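Local atomic coordinates of cryptochrome DASH, chloroplastic/mitochondrial (Arabidopsis thaliana, PDB entry 2J4D), a protein that repairs cyclobutane pyrimidine dimers in single-stranded DNA, binds single- and double-stranded DNA without sequence specificity, and may act as a photoreceptor. Residues A369-D377 / Y487-K495; R36-R47 / A61-Y72. One frame throughout, in Å; residues are numbered along the deposited sequence.

Contact 1: residues A369-D377 / Y487-K495; sequences AKTGYPLID and YMDTVVPLK
Four donors from both segments converge on the carboxylate of Asp377, including the hydroxyl of Tyr487, whose OH lies 2.5 Å from Asp377 OD2. The site sits where helix 374-386 begins, with Tyr373 at its N-cap and an ST turn just before it, Thr371 OG1 accepting from Tyr373 N. OD1 takes the backbone N-H of Thr371 on its syn side and, from above the carboxylate plane, the Thr371 hydroxyl. OD2 receives Gly372 N through its syn lone pair and Tyr487 OH on its anti side, so both oxygens are gripped twice and the group is fixed in rotation. With an alanine here, the Tyr487 hydroxyl and the N-H groups of Thr371 and Gly372 would probably lose their shared acceptor, leaving the turn freer to shift against the C-terminal segment.

Pro374 CG lies over one face of the Tyr487 ring, while Gly372 O meets the ring's edge. Gly372, at a phi of 98°, brings its CA within 3.3 Å of Asp489 O, leaving no room for a CB. Beside it, Val491 N donates to Thr371 O (2.8 Å).

Farther along, the Tyr373 ring is held from both faces: Leu494 CD2 and Thr490 CG2 each make a CH-pi contact, both 4.0 Å from the ring centroid. The CB of Tyr373 points away from 487-495, but with CG anti to the carbonyl carbon (chi1 -66°) the ring swings back between them. Phe400 of helix 391-404 also meets this ring, so that the start of helix 374-386, the 487-495 loop and helix 391-404 pack together. The Tyr373 hydroxyl lies in the carbonyl plane of Val492, its OH donating to Val492 O at 2.5 Å.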
loop_
_atom_site.group_PDB
_atom_site.type_symbol
_atom_site.label_atom_id
_atom_site.label_comp_id
_atom_site.label_asym_id
_atom_site.label_seq_id
_atom_site.Cartn_x
_atom_site.Cartn_y
_atom_site.Cartn_z
ATOM N N ALA A 369 8.398 21.480 2.001
ATOM C CA ALA A 369 9.101 21.507 3.277
ATOM C C ALA A 369 9.730 22.866 3.590
ATOM O O ALA A 369 10.912 22.941 3.926
ATOM C CB ALA A 369 10.172 20.425 3.294
ATOM N N LYS A 370 8.938 23.928 3.480
ATOM C CA LYS A 370 9.400 25.284 3.781
ATOM C C LYS A 370 8.375 25.996 4.654
ATOM O O LYS A 370 8.079 27.181 4.454
ATOM C CB LYS A 370 9.610 26.080 2.492
ATOM C CG LYS A 370 10.728 25.546 1.619
ATOM C CD LYS A 370 10.643 26.145 0.231
ATOM C CE LYS A 370 11.601 25.461 -0.735
ATOM N NZ LYS A 370 11.269 25.780 -2.162
ATOM N N THR A 371 7.818 25.271 5.617
ATOM C CA THR A 371 6.830 25.854 6.515
ATOM C C THR A 371 7.512 26.620 7.647
ATOM O O THR A 371 6.916 27.513 8.253
ATOM C CB THR A 371 5.935 24.775 7.142
ATOM O OG1 THR A 371 6.720 23.959 8.020
ATOM C CG2 THR A 371 5.312 23.895 6.043
ATOM N N GLY A 372 8.760 26.263 7.932
ATOM C CA GLY A 372 9.488 26.927 8.998
ATOM C C GLY A 372 9.446 26.135 10.290
ATOM O O GLY A 372 10.056 26.515 11.282
ATOM N N TYR A 373 8.709 25.031 10.287
ATOM C CA TYR A 373 8.617 24.181 11.468
ATOM C C TYR A 373 9.347 22.897 11.131
ATOM O O TYR A 373 8.879 22.107 10.312
ATOM C CB TYR A 373 7.154 23.903 11.791
ATOM C CG TYR A 373 6.417 25.149 12.198
ATOM C CD1 TYR A 373 6.528 25.651 13.490
ATOM C CD2 TYR A 373 5.626 25.843 11.287
ATOM C CE1 TYR A 373 5.867 26.811 13.869
ATOM C CE2 TYR A 373 4.962 27.008 11.656
ATOM C CZ TYR A 373 5.087 27.483 12.950
ATOM O OH TYR A 373 4.421 28.626 13.332
ATOM N N PRO A 374 10.515 22.676 11.751
ATOM C CA PRO A 374 11.319 21.480 11.499
ATOM C C PRO A 374 10.559 20.154 11.505
ATOM O O PRO A 374 10.724 19.345 10.590
ATOM C CB PRO A 374 12.392 21.556 12.582
ATOM C CG PRO A 374 12.600 23.052 12.712
ATOM C CD PRO A 374 11.172 23.546 12.746
ATOM N N LEU A 375 9.733 19.929 12.522
ATOM C CA LEU A 375 8.986 18.675 12.593
ATOM C C LEU A 375 8.184 18.438 11.314
ATOM O O LEU A 375 8.189 17.335 10.762
ATOM C CB LEU A 375 8.052 18.675 13.803
ATOM C CG LEU A 375 7.344 17.340 14.062
ATOM C CD1 LEU A 375 8.363 16.212 14.120
ATOM C CD2 LEU A 375 6.555 17.424 15.361
ATOM N N ILE A 376 7.504 19.479 10.844
ATOM C CA ILE A 376 6.706 19.379 9.623
ATOM C C ILE A 376 7.596 19.195 8.400
ATOM O O ILE A 376 7.443 18.229 7.646
ATOM C CB ILE A 376 5.852 20.647 9.381
ATOM C CG1 ILE A 376 4.943 20.921 10.588
ATOM C CG2 ILE A 376 5.022 20.482 8.096
ATOM C CD1 ILE A 376 4.037 19.753 10.983
ATOM N N ASP A 377 8.539 20.115 8.219
ATOM C CA ASP A 377 9.430 20.088 7.062
ATOM C C ASP A 377 10.227 18.808 6.885
ATOM O O ASP A 377 10.360 18.311 5.765
ATOM C CB ASP A 377 10.388 21.294 7.086
ATOM C CG ASP A 377 9.650 22.624 7.022
ATOM O OD1 ASP A 377 8.525 22.650 6.471
ATOM O OD2 ASP A 377 10.194 23.644 7.510
ATOM N N TYR A 487 17.260 28.855 10.656
ATOM C CA TYR A 487 16.389 27.970 9.887
ATOM C C TYR A 487 15.717 28.773 8.788
ATOM O O TYR A 487 16.306 28.970 7.726
ATOM C CB TYR A 487 15.328 27.283 10.759
ATOM C CG TYR A 487 14.614 26.178 10.004
ATOM C CD1 TYR A 487 15.335 25.293 9.197
ATOM C CD2 TYR A 487 13.223 26.050 10.040
ATOM C CE1 TYR A 487 14.690 24.315 8.438
ATOM C CE2 TYR A 487 12.566 25.070 9.282
ATOM C CZ TYR A 487 13.306 24.210 8.483
ATOM O OH TYR A 487 12.679 23.253 7.708
ATOM N N MET A 488 14.500 29.248 9.037
ATOM C CA MET A 488 13.778 30.035 8.046
ATOM C C MET A 488 12.515 30.617 8.660
ATOM O O MET A 488 12.163 30.292 9.794
ATOM C CB MET A 488 13.404 29.160 6.844
ATOM C CG MET A 488 12.404 28.045 7.168
ATOM S SD MET A 488 11.999 27.023 5.723
ATOM C CE MET A 488 13.489 26.070 5.564
ATOM N N ASP A 489 11.833 31.482 7.915
ATOM C CA ASP A 489 10.602 32.086 8.411
ATOM C C ASP A 489 9.524 31.021 8.490
ATOM O O ASP A 489 9.583 30.009 7.782
ATOM C CB ASP A 489 10.100 33.198 7.480
ATOM C CG ASP A 489 10.952 34.454 7.535
ATOM O OD1 ASP A 489 11.190 34.982 8.645
ATOM O OD2 ASP A 489 11.373 34.922 6.456
ATOM N N THR A 490 8.542 31.256 9.350
ATOM C CA THR A 490 7.423 30.341 9.499
ATOM C C THR A 490 6.313 30.896 8.618
ATOM O O THR A 490 6.076 32.110 8.604
ATOM C CB THR A 490 6.947 30.281 10.950
ATOM O OG1 THR A 490 6.748 31.610 11.437
ATOM C CG2 THR A 490 7.974 29.569 11.815
ATOM N N VAL A 491 5.643 30.017 7.878
ATOM C CA VAL A 491 4.584 30.436 6.968
ATOM C C VAL A 491 3.266 30.804 7.660
ATOM O O VAL A 491 2.485 31.600 7.137
ATOM C CB VAL A 491 4.317 29.349 5.902
ATOM C CG1 VAL A 491 3.707 28.116 6.547
ATOM C CG2 VAL A 491 3.415 29.895 4.812
ATOM N N VAL A 492 3.028 30.229 8.831
ATOM C CA VAL A 492 1.821 30.514 9.610
ATOM C C VAL A 492 2.136 30.320 11.080
ATOM O O VAL A 492 3.072 29.607 11.439
ATOM C CB VAL A 492 0.662 29.527 9.337
ATOM C CG1 VAL A 492 -0.041 29.867 8.050
ATOM C CG2 VAL A 492 1.208 28.098 9.321
ATOM N N PRO A 493 1.359 30.961 11.951
ATOM C CA PRO A 493 1.528 30.843 13.396
ATOM C C PRO A 493 0.890 29.498 13.727
ATOM O O PRO A 493 0.106 28.978 12.930
ATOM C CB PRO A 493 0.716 32.031 13.925
ATOM C CG PRO A 493 -0.377 32.168 12.879
ATOM C CD PRO A 493 0.446 32.070 11.624
ATOM N N LEU A 494 1.237 28.904 14.857
ATOM C CA LEU A 494 0.621 27.639 15.198
ATOM C C LEU A 494 -0.713 28.045 15.801
ATOM O O LEU A 494 -0.789 29.027 16.544
ATOM C CB LEU A 494 1.470 26.870 16.205
ATOM C CG LEU A 494 2.766 26.338 15.594
ATOM C CD1 LEU A 494 3.654 25.798 16.703
ATOM C CD2 LEU A 494 2.464 25.259 14.550
ATOM N N LYS A 495 -1.759 27.318 15.435
ATOM C CA LYS A 495 -3.092 27.585 15.923
ATOM C C LYS A 495 -3.207 27.503 17.442
ATOM O O LYS A 495 -4.029 28.204 18.013
ATOM C CB LYS A 495 -4.063 26.619 15.268
ATOM C CG LYS A 495 -5.500 26.943 15.531
ATOM C CD LYS A 495 -6.358 25.764 15.181
ATOM C CE LYS A 495 -7.525 25.712 16.127
ATOM N NZ LYS A 495 -8.810 25.515 15.425
HETATM O O HOH W 1 13.344 22.790 5.156
HETATM O O HOH W 2 9.444 29.564 5.067
HETATM O O HOH W 3 11.519 28.817 11.916
HETATM O O HOH W 4 3.848 30.059 16.235
#

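Contact 2: residues R36-R47 / A61-Y72; sequences RKGKGVTILWFR and AWSSSDTILPVY
Thr42 and Ser65 pack more tightly than ordinary van der Waals contact, with Thr42 CG2 3.5 Å from Ser65 CB, at the base of a beta-alpha-beta crossover in the Rossmann-like photolyase domain. Strands 41-46 and 67-72 run parallel, 41-46 central in the five-stranded sheet and 67-72 beside it, linked through helix 56-63. Their backbone bonds pass back and forth from Thr42 N to Thr67 O through to Phe46 N to Val71 O. Ile43 CG2 touches Val71 CG2 on the face covered by helix 123-134. On the other face Leu44 CB meets Ile68 CG2, and Pro70 CB reaches the edge of the Phe46 ring at CE2 (4.0 Å), next to helix 92-111.

Toward the start of strand 41-46, around the type II turn from Arg36 to Lys39, the contact is wetter. One water joins Gly38 N to Asp66 OD2, another bridges Lys39 O and Ser64 O, and Gly40 N approaches Asp66 OD2 from above the carboxylate plane (2.7 Å).

From the turn, Arg36 reaches back against the end of helix 56-63. Bent at chi3 (61°), its chain lays CD over the five-membered ring of Trp62 and brings Trp62 CD1 over the centre of the guanidinium, 3.4 Å above its plane. NE donates to Trp62 O (2.8 Å), NH2 meets Ser65 OG in the guanidinium plane, and NH1 goes to Gly218 O. Ser65 OG in turn donates to Ala61 O. Lys39, extended, brings NZ to Ser63 O (3.1 Å). Two cations thus meet carbonyls at the C-terminal end of helix 56-63, an arrangement likely to offset the partial negative charge gathered there.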
loop_
_atom_site.group_PDB
_atom_site.type_symbol
_atom_site.label_atom_id
_atom_site.label_comp_id
_atom_site.label_asym_id
_atom_site.label_seq_id
_atom_site.Cartn_x
_atom_site.Cartn_y
_atom_site.Cartn_z
ATOM N N ARG A 36 -7.240 -30.777 -14.149
ATOM C CA ARG A 36 -7.268 -29.622 -15.028
ATOM C C ARG A 36 -7.578 -29.978 -16.475
ATOM O O ARG A 36 -7.908 -29.104 -17.278
ATOM C CB ARG A 36 -5.924 -28.907 -14.946
ATOM C CG ARG A 36 -5.487 -28.648 -13.523
ATOM C CD ARG A 36 -4.256 -27.806 -13.529
ATOM N NE ARG A 36 -4.520 -26.526 -14.168
ATOM C CZ ARG A 36 -3.641 -25.876 -14.919
ATOM N NH1 ARG A 36 -2.437 -26.387 -15.134
ATOM N NH2 ARG A 36 -3.957 -24.702 -15.449
ATOM N N LYS A 37 -7.494 -31.264 -16.798
ATOM C CA LYS A 37 -7.743 -31.749 -18.155
ATOM C C LYS A 37 -9.057 -31.268 -18.776
ATOM O O LYS A 37 -10.137 -31.447 -18.211
ATOM C CB LYS A 37 -7.684 -33.281 -18.165
ATOM C CG LYS A 37 -7.110 -33.871 -19.443
ATOM C CD LYS A 37 -6.587 -35.292 -19.229
ATOM C CE LYS A 37 -5.373 -35.325 -18.295
ATOM N NZ LYS A 37 -4.730 -36.674 -18.232
ATOM N N GLY A 38 -8.937 -30.643 -19.945
ATOM C CA GLY A 38 -10.092 -30.145 -20.670
ATOM C C GLY A 38 -10.736 -28.860 -20.174
ATOM O O GLY A 38 -11.712 -28.401 -20.770
ATOM N N LYS A 39 -10.206 -28.258 -19.110
ATOM C CA LYS A 39 -10.817 -27.039 -18.583
ATOM C C LYS A 39 -10.565 -25.764 -19.389
ATOM O O LYS A 39 -11.133 -24.708 -19.093
ATOM C CB LYS A 39 -10.431 -26.854 -17.112
ATOM C CG LYS A 39 -11.111 -27.892 -16.225
ATOM C CD LYS A 39 -10.914 -27.648 -14.747
ATOM C CE LYS A 39 -11.692 -28.678 -13.944
ATOM N NZ LYS A 39 -11.519 -28.502 -12.481
ATOM N N GLY A 40 -9.724 -25.861 -20.411
ATOM C CA GLY A 40 -9.464 -24.717 -21.268
ATOM C C GLY A 40 -8.583 -23.598 -20.744
ATOM O O GLY A 40 -7.985 -23.683 -19.666
ATOM N N VAL A 41 -8.526 -22.528 -21.524
ATOM C CA VAL A 41 -7.712 -21.369 -21.205
ATOM C C VAL A 41 -8.381 -20.351 -20.287
ATOM O O VAL A 41 -9.585 -20.106 -20.376
ATOM C CB VAL A 41 -7.295 -20.636 -22.498
ATOM C CG1 VAL A 41 -6.514 -19.369 -22.159
ATOM C CG2 VAL A 41 -6.460 -21.561 -23.369
ATOM N N THR A 42 -7.583 -19.765 -19.401
ATOM C CA THR A 42 -8.071 -18.724 -18.507
ATOM C C THR A 42 -7.032 -17.609 -18.498
ATOM O O THR A 42 -5.839 -17.845 -18.707
ATOM C CB THR A 42 -8.269 -19.219 -17.053
ATOM O OG1 THR A 42 -8.887 -18.180 -16.279
ATOM C CG2 THR A 42 -6.930 -19.562 -16.410
ATOM N N ILE A 43 -7.493 -16.389 -18.278
ATOM C CA ILE A 43 -6.600 -15.250 -18.209
ATOM C C ILE A 43 -6.612 -14.785 -16.759
ATOM O O ILE A 43 -7.679 -14.681 -16.157
ATOM C CB ILE A 43 -7.098 -14.096 -19.113
ATOM C CG1 ILE A 43 -6.895 -14.473 -20.584
ATOM C CG2 ILE A 43 -6.373 -12.784 -18.745
ATOM C CD1 ILE A 43 -7.590 -13.544 -21.580
ATOM N N LEU A 44 -5.430 -14.544 -16.196
ATOM C CA LEU A 44 -5.320 -14.041 -14.829
ATOM C C LEU A 44 -4.892 -12.579 -14.948
ATOM O O LEU A 44 -3.782 -12.273 -15.393
ATOM C CB LEU A 44 -4.270 -14.822 -14.028
ATOM C CG LEU A 44 -4.023 -14.338 -12.589
ATOM C CD1 LEU A 44 -5.321 -14.341 -11.786
ATOM C CD2 LEU A 44 -2.984 -15.253 -11.930
ATOM N N TRP A 45 -5.786 -11.683 -14.555
ATOM C CA TRP A 45 -5.531 -10.247 -14.637
ATOM C C TRP A 45 -5.045 -9.684 -13.298
ATOM O O TRP A 45 -5.797 -9.627 -12.320
ATOM C CB TRP A 45 -6.812 -9.548 -15.118
ATOM C CG TRP A 45 -6.813 -8.045 -15.046
ATOM C CD1 TRP A 45 -5.761 -7.204 -15.250
ATOM C CD2 TRP A 45 -7.944 -7.213 -14.763
ATOM N NE1 TRP A 45 -6.166 -5.893 -15.107
ATOM C CE2 TRP A 45 -7.502 -5.872 -14.809
ATOM C CE3 TRP A 45 -9.295 -7.474 -14.479
ATOM C CZ2 TRP A 45 -8.362 -4.788 -14.579
ATOM C CZ3 TRP A 45 -10.150 -6.399 -14.252
ATOM C CH2 TRP A 45 -9.679 -5.071 -14.303
ATOM N N PHE A 46 -3.774 -9.283 -13.281
ATOM C CA PHE A 46 -3.124 -8.719 -12.101
ATOM C C PHE A 46 -3.344 -7.213 -11.989
ATOM O O PHE A 46 -3.345 -6.496 -12.990
ATOM C CB PHE A 46 -1.605 -8.958 -12.162
ATOM C CG PHE A 46 -1.168 -10.346 -11.745
ATOM C CD1 PHE A 46 -0.898 -10.633 -10.408
ATOM C CD2 PHE A 46 -0.959 -11.340 -12.698
ATOM C CE1 PHE A 46 -0.419 -11.885 -10.019
ATOM C CE2 PHE A 46 -0.479 -12.603 -12.326
ATOM C CZ PHE A 46 -0.207 -12.877 -10.981
ATOM N N ARG A 47 -3.532 -6.744 -10.761
ATOM C CA ARG A 47 -3.675 -5.321 -10.501
ATOM C C ARG A 47 -2.787 -5.004 -9.305
ATOM O O ARG A 47 -1.583 -4.821 -9.480
ATOM C CB ARG A 47 -5.136 -4.952 -10.253
ATOM C CG ARG A 47 -5.894 -4.748 -11.574
ATOM C CD ARG A 47 -7.155 -3.897 -11.405
ATOM N NE ARG A 47 -8.198 -4.641 -10.718
ATOM C CZ ARG A 47 -9.437 -4.205 -10.533
ATOM N NH1 ARG A 47 -9.803 -3.009 -10.976
ATOM N NH2 ARG A 47 -10.323 -4.991 -9.930
ATOM N N ALA A 61 -7.803 -19.622 -10.787
ATOM C CA ALA A 61 -7.530 -19.639 -12.221
ATOM C C ALA A 61 -6.898 -20.981 -12.596
ATOM O O ALA A 61 -7.290 -21.629 -13.571
ATOM C CB ALA A 61 -6.587 -18.508 -12.578
ATOM N N TRP A 62 -5.917 -21.391 -11.804
ATOM C CA TRP A 62 -5.212 -22.643 -12.030
ATOM C C TRP A 62 -6.115 -23.864 -11.897
ATOM O O TRP A 62 -6.072 -24.767 -12.729
ATOM C CB TRP A 62 -4.055 -22.758 -11.039
ATOM C CG TRP A 62 -3.373 -24.090 -11.040
ATOM C CD1 TRP A 62 -2.493 -24.568 -11.972
ATOM C CD2 TRP A 62 -3.503 -25.112 -10.049
ATOM N NE1 TRP A 62 -2.062 -25.826 -11.615
ATOM C CE2 TRP A 62 -2.668 -26.184 -10.441
ATOM C CE3 TRP A 62 -4.245 -25.228 -8.866
ATOM C CZ2 TRP A 62 -2.555 -27.358 -9.689
ATOM C CZ3 TRP A 62 -4.131 -26.398 -8.117
ATOM C CH2 TRP A 62 -3.291 -27.445 -8.535
ATOM N N SER A 63 -6.940 -23.885 -10.859
ATOM C CA SER A 63 -7.805 -25.030 -10.618
ATOM C C SER A 63 -9.021 -25.120 -11.532
ATOM O O SER A 63 -9.700 -26.142 -11.558
ATOM C CB SER A 63 -8.261 -25.048 -9.154
ATOM O OG SER A 63 -9.013 -23.893 -8.845
ATOM N N SER A 64 -9.289 -24.068 -12.297
ATOM C CA SER A 64 -10.441 -24.093 -13.186
ATOM C C SER A 64 -10.056 -24.015 -14.662
ATOM O O SER A 64 -10.882 -23.669 -15.508
ATOM C CB SER A 64 -11.381 -22.942 -12.835
ATOM O OG SER A 64 -10.776 -21.697 -13.117
ATOM N N SER A 65 -8.809 -24.346 -14.970
ATOM C CA SER A 65 -8.315 -24.298 -16.342
ATOM C C SER A 65 -7.234 -25.351 -16.561
ATOM O O SER A 65 -6.839 -26.045 -15.624
ATOM C CB SER A 65 -7.691 -22.934 -16.618
ATOM O OG SER A 65 -6.470 -22.809 -15.899
ATOM N N ASP A 66 -6.773 -25.474 -17.801
ATOM C CA ASP A 66 -5.680 -26.392 -18.098
ATOM C C ASP A 66 -4.511 -25.559 -18.595
ATOM O O ASP A 66 -3.387 -26.056 -18.727
ATOM C CB ASP A 66 -6.067 -27.458 -19.141
ATOM C CG ASP A 66 -6.593 -26.869 -20.440
ATOM O OD1 ASP A 66 -6.014 -25.890 -20.958
ATOM O OD2 ASP A 66 -7.592 -27.414 -20.959
ATOM N N THR A 67 -4.774 -24.272 -18.825
ATOM C CA THR A 67 -3.760 -23.338 -19.316
ATOM C C THR A 67 -4.041 -21.929 -18.788
ATOM O O THR A 67 -5.183 -21.475 -18.803
ATOM C CB THR A 67 -3.767 -23.304 -20.855
ATOM O OG1 THR A 67 -3.659 -24.642 -21.353
ATOM C CG2 THR A 67 -2.595 -22.498 -21.381
ATOM N N ILE A 68 -3.006 -21.232 -18.331
ATOM C CA ILE A 68 -3.192 -19.881 -17.790
ATOM C C ILE A 68 -2.386 -18.827 -18.517
ATOM O O ILE A 68 -1.225 -19.046 -18.838
ATOM C CB ILE A 68 -2.756 -19.786 -16.306
ATOM C CG1 ILE A 68 -3.505 -20.811 -15.460
ATOM C CG2 ILE A 68 -2.996 -18.360 -15.789
ATOM C CD1 ILE A 68 -2.927 -20.966 -14.054
ATOM N N LEU A 69 -3.001 -17.673 -18.759
ATOM C CA LEU A 69 -2.301 -16.561 -19.392
ATOM C C LEU A 69 -2.311 -15.383 -18.410
ATOM O O LEU A 69 -3.292 -14.651 -18.330
ATOM C CB LEU A 69 -2.989 -16.137 -20.697
ATOM C CG LEU A 69 -2.412 -14.870 -21.336
ATOM C CD1 LEU A 69 -0.911 -15.022 -21.520
ATOM C CD2 LEU A 69 -3.084 -14.611 -22.680
ATOM N N PRO A 70 -1.231 -15.211 -17.629
ATOM C CA PRO A 70 -1.132 -14.111 -16.654
ATOM C C PRO A 70 -0.873 -12.794 -17.383
ATOM O O PRO A 70 -0.003 -12.716 -18.252
ATOM C CB PRO A 70 0.060 -14.515 -15.782
ATOM C CG PRO A 70 0.154 -16.017 -15.971
ATOM C CD PRO A 70 -0.137 -16.177 -17.441
ATOM N N VAL A 71 -1.614 -11.756 -17.020
ATOM C CA VAL A 71 -1.469 -10.471 -17.684
ATOM C C VAL A 71 -1.469 -9.279 -16.737
ATOM O O VAL A 71 -2.182 -9.277 -15.736
ATOM C CB VAL A 71 -2.637 -10.226 -18.665
ATOM C CG1 VAL A 71 -2.402 -8.938 -19.446
ATOM C CG2 VAL A 71 -2.800 -11.414 -19.601
ATOM N N TYR A 72 -0.655 -8.278 -17.057
ATOM C CA TYR A 72 -0.653 -7.038 -16.296
ATOM C C TYR A 72 -0.757 -5.947 -17.347
ATOM O O TYR A 72 -0.008 -5.951 -18.331
ATOM C CB TYR A 72 0.623 -6.807 -15.491
ATOM C CG TYR A 72 0.578 -5.472 -14.764
ATOM C CD1 TYR A 72 -0.122 -5.327 -13.563
ATOM C CD2 TYR A 72 1.167 -4.335 -15.319
ATOM C CE1 TYR A 72 -0.237 -4.080 -12.937
ATOM C CE2 TYR A 72 1.061 -3.084 -14.703
ATOM C CZ TYR A 72 0.357 -2.965 -13.519
ATOM O OH TYR A 72 0.237 -1.727 -12.931
HETATM O O HOH W 5 -6.676 -30.539 -20.990
HETATM O O HOH W 6 -10.799 -22.036 -18.263
HETATM O O HOH W 7 -13.205 -24.493 -16.884
#

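The two contacts lie on opposite sides of the chain's centre, their own centres about 54 Å apart, and share no element. Contact 2 belongs to the alpha/beta part and joins neighbouring pieces of one beta-alpha-beta unit; its strand half is buried sheet core, its turn half surface. Contact 1, in the range of the FAD-binding family, ties two segments more than a hundred residues apart, a helix start and a C-terminal loop; Tyr373, Asp377 and Tyr487 are buried, Lys370 and Asp489 exposed. Their chemistry follows: regular backbone bonding and aliphatic packing, with cations at a helix end, in contact 2; an anion among hydroxyl and backbone donors, plus a ring flanked by CH groups, in contact 1.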